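Local coordinates for protein putative hydroxymethylglutaryl-CoA synthase (PDB 3SQZ) that probably acts as a hydroxymethylglutaryl-CoA synthase, a thiolase-fold acyltransferase that binds coenzyme A, at residues R214-F219 with T236-D241; K244-E249 with A347-G352; I192-K197 with S315-L320. One frame throughout, in Å; residues are numbered along the deposited sequence. Where two conformers were deposited one is given.

Contact 1 (R214-F219 with T236-D241); sequences RDIMDF and TKQYLD. With COA (coenzyme A), chain D.
Beside the coenzyme A pocket, the loop that follows strand 203-213 is pinned to helix 232-254 by Arg214, which reaches Gln238 and Asp241 on successive turns of the helix. One guanidinium nitrogen does most of the work: NH1 of Arg214 donates to Gln238 OE1 at 2.9 Å and to Asp241 OD2 at 2.8 Å. Both acceptors lie at the guanidinium edge, the amide oxygen 14° out of its plane. The second bond belongs to a salt bridge and uses the anti lone pair of OD2; a weak bond from Arg214 NH2 to the same oxygen, 3.0 Å, supplements it. Arginine suits this place because its flat group can serve an amide and a carboxylate at once. Its chain runs extended until chi3 (-61°), where the bend carries the guanidinium across the helix side chains.

The loop leads on to Phe219, whose CD1 is 3.4 Å from O5P of the pantetheine arm, so the same short run joins the helix and lines the ligand pocket. Within it, Asp218 OD1 is hydrogen-bonded to Ser235, a coenzyme A-binding residue just ahead of 236-241, and also to the hydroxyls of Tyr341 and Ser343. Between salt bridge and pocket, branched Ile216 lays its CD1 against Gln238 CG at 3.5 Å, bearing on the aliphatic stem whose amide oxygen Arg214 engages.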
# COMPACT_ATOMS: atom_id res chain seq x y z
N ARG A 214 -4.02 11.67 16.82
CA ARG A 214 -3.22 12.71 17.46
C ARG A 214 -2.88 13.78 16.43
O ARG A 214 -2.28 13.48 15.40
CB ARG A 214 -1.92 12.09 18.00
CG ARG A 214 -1.04 12.99 18.84
CD ARG A 214 0.25 12.27 19.20
NE ARG A 214 -0.01 11.07 19.99
CZ ARG A 214 0.93 10.21 20.38
NH1 ARG A 214 2.20 10.41 20.04
NH2 ARG A 214 0.60 9.15 21.11
N ASP A 215 -3.22 15.03 16.72
CA ASP A 215 -3.08 16.14 15.78
C ASP A 215 -1.64 16.65 15.77
O ASP A 215 -1.22 17.36 16.68
CB ASP A 215 -4.08 17.22 16.18
CG ASP A 215 -4.00 18.48 15.33
OD1 ASP A 215 -3.33 18.50 14.28
OD2 ASP A 215 -4.65 19.46 15.73
N ILE A 216 -0.89 16.26 14.75
CA ILE A 216 0.52 16.61 14.60
C ILE A 216 0.82 16.95 13.14
O ILE A 216 0.00 16.69 12.25
CB ILE A 216 1.46 15.47 15.09
CG1 ILE A 216 1.28 14.19 14.26
CG2 ILE A 216 1.25 15.21 16.58
CD1 ILE A 216 2.35 13.15 14.52
N MET A 217 1.99 17.52 12.90
CA MET A 217 2.40 17.84 11.54
C MET A 217 3.76 17.22 11.21
O MET A 217 4.75 17.91 10.97
CB MET A 217 2.36 19.35 11.29
CG MET A 217 0.94 19.91 11.35
SD MET A 217 -0.13 19.20 10.06
CE MET A 217 -0.02 20.47 8.80
N ASP A 218 3.80 15.88 11.23
CA ASP A 218 5.00 15.15 10.85
C ASP A 218 5.19 15.08 9.33
O ASP A 218 6.33 15.09 8.84
CB ASP A 218 5.02 13.75 11.47
CG ASP A 218 3.81 12.90 11.08
OD1 ASP A 218 4.01 11.68 10.85
OD2 ASP A 218 2.66 13.41 11.04
N PHE A 219 4.08 14.98 8.60
CA PHE A 219 4.08 14.86 7.14
C PHE A 219 2.70 15.33 6.73
O PHE A 219 1.70 14.96 7.36
CB PHE A 219 4.32 13.38 6.76
CG PHE A 219 4.04 13.02 5.30
CD1 PHE A 219 5.06 12.55 4.48
CD2 PHE A 219 2.75 13.03 4.79
CE1 PHE A 219 4.81 12.16 3.18
CE2 PHE A 219 2.49 12.66 3.49
CZ PHE A 219 3.52 12.21 2.68
N THR A 236 9.32 9.66 12.51
CA THR A 236 9.77 8.38 13.05
C THR A 236 9.42 8.28 14.53
O THR A 236 8.89 7.26 14.98
CB THR A 236 11.27 8.20 12.84
OG1 THR A 236 11.52 7.95 11.45
CG2 THR A 236 11.81 7.04 13.68
N LYS A 237 9.71 9.33 15.29
CA LYS A 237 9.42 9.32 16.72
C LYS A 237 7.92 9.17 16.99
O LYS A 237 7.51 8.44 17.90
CB LYS A 237 9.94 10.60 17.38
CG LYS A 237 9.66 10.69 18.88
N GLN A 238 7.09 9.85 16.20
CA GLN A 238 5.65 9.78 16.39
C GLN A 238 5.09 8.44 15.94
O GLN A 238 4.18 7.90 16.58
CB GLN A 238 4.97 10.94 15.67
CG GLN A 238 5.25 12.27 16.35
CD GLN A 238 4.67 12.33 17.75
OE1 GLN A 238 3.50 12.02 17.96
NE2 GLN A 238 5.50 12.70 18.72
N TYR A 239 5.61 7.91 14.84
CA TYR A 239 5.25 6.55 14.39
C TYR A 239 5.50 5.58 15.54
O TYR A 239 4.64 4.75 15.88
CB TYR A 239 6.04 6.20 13.11
CG TYR A 239 6.05 4.75 12.55
CD1 TYR A 239 6.73 3.73 13.21
CD2 TYR A 239 5.47 4.44 11.31
CE1 TYR A 239 6.79 2.42 12.69
CE2 TYR A 239 5.52 3.13 10.77
CZ TYR A 239 6.18 2.13 11.46
OH TYR A 239 6.25 0.84 10.95
N LEU A 240 6.68 5.67 16.15
CA LEU A 240 7.05 4.74 17.22
C LEU A 240 6.24 4.95 18.50
O LEU A 240 5.90 3.98 19.18
CB LEU A 240 8.55 4.80 17.50
CG LEU A 240 9.42 4.32 16.34
CD1 LEU A 240 10.89 4.61 16.61
CD2 LEU A 240 9.21 2.83 16.09
N ASP A 241 5.92 6.20 18.83
CA ASP A 241 5.13 6.45 20.04
C ASP A 241 3.67 6.03 19.87
O ASP A 241 3.06 5.50 20.80
CB ASP A 241 5.21 7.91 20.47
CG ASP A 241 4.56 8.13 21.83
OD1 ASP A 241 5.11 7.61 22.82
OD2 ASP A 241 3.51 8.79 21.89
N1A COA D . 25.83 3.54 6.34
C2A COA D . 24.76 3.02 6.98
N3A COA D . 23.72 3.85 7.38
C4A COA D . 23.80 5.18 7.12
C5A COA D . 24.90 5.72 6.46
C6A COA D . 25.90 4.92 6.08
N6A COA D . 27.04 5.46 5.39
N7A COA D . 24.71 7.08 6.34
C8A COA D . 23.54 7.39 6.89
N9A COA D . 22.99 6.19 7.40
C1B COA D . 21.65 6.03 7.95
C2B COA D . 21.27 6.27 9.44
O2B COA D . 22.06 6.30 10.54
C3B COA D . 19.79 5.91 9.42
O3B COA D . 19.20 4.88 10.11
P3B COA D . 18.93 4.94 11.63
O7A COA D . 17.68 5.86 11.88
O8A COA D . 18.62 3.46 12.02
O9A COA D . 20.15 5.46 12.35
C4B COA D . 19.39 6.36 8.07
O4B COA D . 20.41 5.75 7.24
C5B COA D . 18.69 7.63 7.75
O5B COA D . 19.64 8.63 8.01
P1A COA D . 19.26 10.15 7.82
O1A COA D . 17.99 10.51 8.71
O2A COA D . 20.44 11.02 8.19
O3A COA D . 18.88 10.32 6.28
P2A COA D . 18.05 11.52 5.68
O4A COA D . 18.34 12.86 6.45
O5A COA D . 18.40 11.68 4.22
O6A COA D . 16.49 11.19 5.82
CBP COA D . 14.48 9.82 5.90
CCP COA D . 15.99 9.88 5.83
CDP COA D . 14.04 10.45 7.18
CEP COA D . 14.01 8.39 5.86
CAP COA D . 13.95 10.58 4.72
OAP COA D . 14.12 9.89 3.55
C9P COA D . 12.50 11.00 4.90
O9P COA D . 12.17 11.93 5.62
N8P COA D . 11.52 10.26 4.10
C7P COA D . 10.09 10.44 4.29
C6P COA D . 9.57 9.84 5.58
C5P COA D . 8.04 9.92 5.70
O5P COA D . 7.34 10.03 4.73
N4P COA D . 7.45 9.76 7.01
C3P COA D . 5.99 9.72 7.14
C2P COA D . 5.39 8.40 7.53
S1P COA D . 6.16 7.56 8.87

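Contact 2 (K244-E249 with A347-G352); sequences KTTWAE and AEIFTG
Ile349, on strand 346-354, pushes its longer branch against helix 232-254 between Thr246 and Trp247. From CB, CG1 stands anti to the carbonyl carbon (chi1 -63°) and heads for the helix, passing Thr246 CG2 at 3.9 Å, the two side chains lying alongside and pointing opposite ways. The tip, CD1, then settles on the helix backbone itself, 3.4 Å from Trp247 CA and 3.6 Å from Thr246 C. Ile349 CD1 also meets Trp247 CB at 3.7 Å and lies near the plane of the indole, at its edge, by CE3. An isoleucine suits this place: it is long enough to touch the backbone of a helix whose axis passes 8.5 Å from the strand at 40°. Where the strand starts, CB of the small Ala347 lies 4.2 Å from Thr246 OG1. That hydroxyl has its polar partners outside the interface, Met242 O and Gln212 OE1, while Trp247 sets its ring edge-to-face with Phe264. Threonine therefore divides its work, methyl to the strand and oxygen to other partners, and this outer helix is held to the sheet here by apolar contact, whose strength depends on fit rather than charge.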
# COMPACT_ATOMS: atom_id res chain seq x y z
N LYS A 244 3.75 2.26 20.14
CA LYS A 244 3.90 1.83 21.53
C LYS A 244 2.61 1.98 22.32
O LYS A 244 2.18 1.05 23.01
CB LYS A 244 5.03 2.61 22.21
CG LYS A 244 5.16 2.33 23.70
CD LYS A 244 6.24 3.20 24.34
CE LYS A 244 6.37 2.92 25.83
NZ LYS A 244 7.54 3.61 26.43
N THR A 245 2.01 3.16 22.24
CA THR A 245 0.84 3.47 23.06
C THR A 245 -0.41 2.73 22.58
O THR A 245 -1.23 2.29 23.39
CB THR A 245 0.57 4.99 23.15
OG1 THR A 245 0.42 5.55 21.84
CG2 THR A 245 1.70 5.70 23.88
N THR A 246 -0.56 2.58 21.27
CA THR A 246 -1.72 1.87 20.75
C THR A 246 -1.61 0.38 21.07
O THR A 246 -2.59 -0.25 21.47
CB THR A 246 -1.93 2.11 19.24
OG1 THR A 246 -1.93 3.52 18.98
CG2 THR A 246 -3.25 1.51 18.78
N TRP A 247 -0.42 -0.18 20.92
CA TRP A 247 -0.22 -1.59 21.22
C TRP A 247 -0.39 -1.89 22.71
O TRP A 247 -0.98 -2.91 23.08
CB TRP A 247 1.15 -2.04 20.70
CG TRP A 247 1.57 -3.45 21.08
CD1 TRP A 247 2.72 -3.80 21.72
CD2 TRP A 247 0.87 -4.68 20.80
NE1 TRP A 247 2.78 -5.16 21.87
CE2 TRP A 247 1.66 -5.73 21.32
CE3 TRP A 247 -0.34 -5.01 20.17
CZ2 TRP A 247 1.29 -7.07 21.24
CZ3 TRP A 247 -0.71 -6.35 20.09
CH2 TRP A 247 0.10 -7.36 20.63
N ALA A 248 0.09 -1.00 23.57
CA ALA A 248 -0.09 -1.19 25.00
C ALA A 248 -1.58 -1.25 25.34
O ALA A 248 -2.04 -2.13 26.07
CB ALA A 248 0.59 -0.08 25.79
N GLU A 249 -2.35 -0.31 24.79
CA GLU A 249 -3.77 -0.25 25.09
C GLU A 249 -4.53 -1.42 24.46
O GLU A 249 -5.48 -1.93 25.04
CB GLU A 249 -4.34 1.10 24.65
CG GLU A 249 -5.82 1.31 24.97
CD GLU A 249 -6.12 1.40 26.46
OE1 GLU A 249 -5.19 1.57 27.28
OE2 GLU A 249 -7.32 1.29 26.82
N ALA A 347 -3.39 6.00 13.92
CA ALA A 347 -2.84 4.65 13.92
C ALA A 347 -3.92 3.66 14.28
O ALA A 347 -4.90 4.02 14.94
CB ALA A 347 -1.69 4.54 14.91
N GLU A 348 -3.76 2.41 13.87
CA GLU A 348 -4.73 1.40 14.25
C GLU A 348 -4.07 0.04 14.25
O GLU A 348 -3.26 -0.27 13.37
CB GLU A 348 -5.95 1.42 13.31
CG GLU A 348 -7.02 0.40 13.68
CD GLU A 348 -8.35 0.61 12.96
OE1 GLU A 348 -8.66 1.73 12.50
OE2 GLU A 348 -9.10 -0.38 12.86
N ILE A 349 -4.41 -0.77 15.25
CA ILE A 349 -4.00 -2.16 15.31
C ILE A 349 -5.21 -3.04 15.07
O ILE A 349 -6.28 -2.82 15.65
CB ILE A 349 -3.36 -2.48 16.65
CG1 ILE A 349 -2.09 -1.64 16.77
CG2 ILE A 349 -3.08 -3.99 16.79
CD1 ILE A 349 -1.44 -1.71 18.10
N PHE A 350 -5.04 -4.03 14.21
CA PHE A 350 -6.08 -5.00 13.92
C PHE A 350 -5.41 -6.33 13.62
O PHE A 350 -4.19 -6.41 13.50
CB PHE A 350 -6.99 -4.54 12.77
CG PHE A 350 -6.30 -4.38 11.45
CD1 PHE A 350 -6.42 -5.34 10.46
CD2 PHE A 350 -5.56 -3.23 11.17
CE1 PHE A 350 -5.80 -5.18 9.23
CE2 PHE A 350 -4.93 -3.07 9.95
CZ PHE A 350 -5.06 -4.04 8.97
N THR A 351 -6.21 -7.39 13.54
CA THR A 351 -5.67 -8.73 13.43
C THR A 351 -6.47 -9.58 12.47
O THR A 351 -7.61 -9.26 12.13
CB THR A 351 -5.66 -9.46 14.78
OG1 THR A 351 -7.02 -9.70 15.18
CG2 THR A 351 -4.94 -8.65 15.85
N GLY A 352 -5.88 -10.70 12.08
CA GLY A 352 -6.56 -11.66 11.23
C GLY A 352 -5.99 -13.05 11.42
O GLY A 352 -4.91 -13.22 11.99

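Contact 3 (I192-K197 with S315-L320); sequences IAMLVK and SLFLGL
Met194 on strand 188-198 and Phe317 on helix 315-326 form a Met-aromatic contact, the tightest part of this interface. SD of Met194 lies 3.6 Å from Phe317 CD1, oblique to the ring, and the terminal methyl goes further in over the face: CE sits 3.9 Å from the ring centroid, only 15° off the normal, as a CH-pi contact. The chain is straight at chi2 and bends at chi3 (-72°), which folds the methyl over the ring. The opposite face is taken by Leu316 CD2 from the same helix, which leaves the phenyl group clamped between two methyls. Methionine suits such a place, since its unbranched, flexible chain can bring both a polarisable sulfur and a methyl to an aromatic ring.

Two residues earlier on the same side of the strand, Ile192 makes a broader contact at slightly longer distances. Its CG2 meets Phe317 CB at 3.9 Å, and its CG1 and CD1 both rest on Leu318 N at 3.8 Å, so this β-branched residue spreads over the first turn of the helix. The loose side is the far end of the strand: beyond Met194 it diverges from the helix, their axes being 72° apart, and its last residue, Lys197, is partly exposed to solvent, far from 315-320.

The setting is the core of the thiolase fold, in which buried helices lie between two layers of sheet. Strand 188-198 runs between strands 166-175 and 37-45, with Met194 touching Val169 on one and Ile39 on the other. Helix 147-161 packs alongside, its Ala148 and Thr149 against Phe317 and its Leu152 and Ala155 against Val196.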
# COMPACT_ATOMS: atom_id res chain seq x y z
N ILE A 192 -2.38 -1.94 -4.02
CA ILE A 192 -2.91 -3.20 -3.52
C ILE A 192 -4.42 -3.21 -3.72
O ILE A 192 -5.09 -2.21 -3.43
CB ILE A 192 -2.59 -3.36 -2.02
CG1 ILE A 192 -1.10 -3.66 -1.82
CG2 ILE A 192 -3.49 -4.41 -1.37
CD1 ILE A 192 -0.71 -5.10 -2.08
N ALA A 193 -4.95 -4.31 -4.23
CA ALA A 193 -6.39 -4.54 -4.29
C ALA A 193 -6.73 -5.68 -3.34
O ALA A 193 -6.05 -6.71 -3.34
CB ALA A 193 -6.82 -4.89 -5.70
N MET A 194 -7.78 -5.52 -2.55
CA MET A 194 -8.25 -6.57 -1.65
C MET A 194 -9.73 -6.81 -1.90
O MET A 194 -10.52 -5.86 -1.89
CB MET A 194 -7.99 -6.20 -0.19
CG MET A 194 -6.51 -6.20 0.14
SD MET A 194 -6.07 -5.59 1.78
CE MET A 194 -6.38 -3.84 1.57
N LEU A 195 -10.10 -8.05 -2.15
CA LEU A 195 -11.49 -8.44 -2.27
C LEU A 195 -11.95 -8.99 -0.94
O LEU A 195 -11.36 -9.95 -0.43
CB LEU A 195 -11.65 -9.48 -3.36
CG LEU A 195 -13.10 -9.89 -3.63
CD1 LEU A 195 -13.88 -8.74 -4.28
CD2 LEU A 195 -13.15 -11.14 -4.48
N VAL A 196 -12.98 -8.37 -0.37
CA VAL A 196 -13.50 -8.76 0.93
C VAL A 196 -14.85 -9.45 0.75
O VAL A 196 -15.71 -8.95 0.02
CB VAL A 196 -13.65 -7.52 1.84
CG1 VAL A 196 -14.30 -7.89 3.17
CG2 VAL A 196 -12.29 -6.86 2.04
N LYS A 197 -15.00 -10.62 1.37
CA LYS A 197 -16.26 -11.36 1.29
C LYS A 197 -16.35 -12.36 2.44
O LYS A 197 -15.41 -12.53 3.22
CB LYS A 197 -16.40 -12.08 -0.05
CG LYS A 197 -15.36 -13.16 -0.27
CD LYS A 197 -15.49 -13.80 -1.64
CE LYS A 197 -16.72 -14.69 -1.74
NZ LYS A 197 -16.63 -15.87 -0.83
N SER A 315 1.27 0.33 1.70
CA SER A 315 2.53 -0.24 2.15
C SER A 315 2.37 -1.35 3.20
O SER A 315 3.04 -2.38 3.10
CB SER A 315 3.47 0.84 2.65
OG SER A 315 2.97 1.42 3.83
N LEU A 316 1.47 -1.17 4.17
CA LEU A 316 1.21 -2.20 5.16
C LEU A 316 0.75 -3.49 4.48
O LEU A 316 1.18 -4.59 4.84
CB LEU A 316 0.11 -1.72 6.12
CG LEU A 316 -0.44 -2.74 7.11
CD1 LEU A 316 0.62 -3.25 8.08
CD2 LEU A 316 -1.62 -2.14 7.87
N PHE A 317 -0.10 -3.35 3.47
CA PHE A 317 -0.71 -4.49 2.81
C PHE A 317 0.22 -5.16 1.81
O PHE A 317 0.15 -6.37 1.63
CB PHE A 317 -2.05 -4.07 2.22
CG PHE A 317 -2.96 -3.54 3.27
CD1 PHE A 317 -3.59 -4.41 4.13
CD2 PHE A 317 -3.09 -2.17 3.48
CE1 PHE A 317 -4.38 -3.94 5.16
CE2 PHE A 317 -3.89 -1.69 4.51
CZ PHE A 317 -4.53 -2.57 5.35
N LEU A 318 1.11 -4.39 1.22
CA LEU A 318 2.20 -4.95 0.44
C LEU A 318 3.09 -5.82 1.34
O LEU A 318 3.52 -6.90 0.95
CB LEU A 318 3.02 -3.84 -0.23
CG LEU A 318 4.23 -4.31 -1.04
CD1 LEU A 318 3.82 -5.23 -2.19
CD2 LEU A 318 5.01 -3.11 -1.56
N GLY A 319 3.35 -5.35 2.56
CA GLY A 319 4.11 -6.15 3.50
C GLY A 319 3.38 -7.43 3.90
O GLY A 319 4.01 -8.49 4.04
N LEU A 320 2.07 -7.35 4.09
CA LEU A 320 1.27 -8.55 4.33
C LEU A 320 1.44 -9.54 3.17
O LEU A 320 1.69 -10.73 3.37
CB LEU A 320 -0.20 -8.19 4.53
CG LEU A 320 -1.16 -9.38 4.64
CD1 LEU A 320 -0.87 -10.26 5.87
CD2 LEU A 320 -2.61 -8.90 4.65

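Overall arrangement
Contacts 1 and 2 both use helix 232-254, their centres about 15 Å apart, and they touch where Arg214 approaches Thr245. Contact 3 is deeper, its centre about 7 Å from that of the chain and about 18 Å from that of contact 2, to which it is joined by Phe350 packing on Phe317 and Leu316. Strands 346-354 and 188-198 belong to the two sheet layers, continuous through strands 37-45 and 203-213, that enclose the buried helices. Both segments of contact 1 fall between those of contact 3 along the chain; contact 2 follows contact 1 but crosses contact 3. Passing from one surface through the centre, one meets helix 232-254, strand 346-354, helix 315-326 and strand 188-198, the layering of a thiolase fold, with coenzyme A bound beside contact 1.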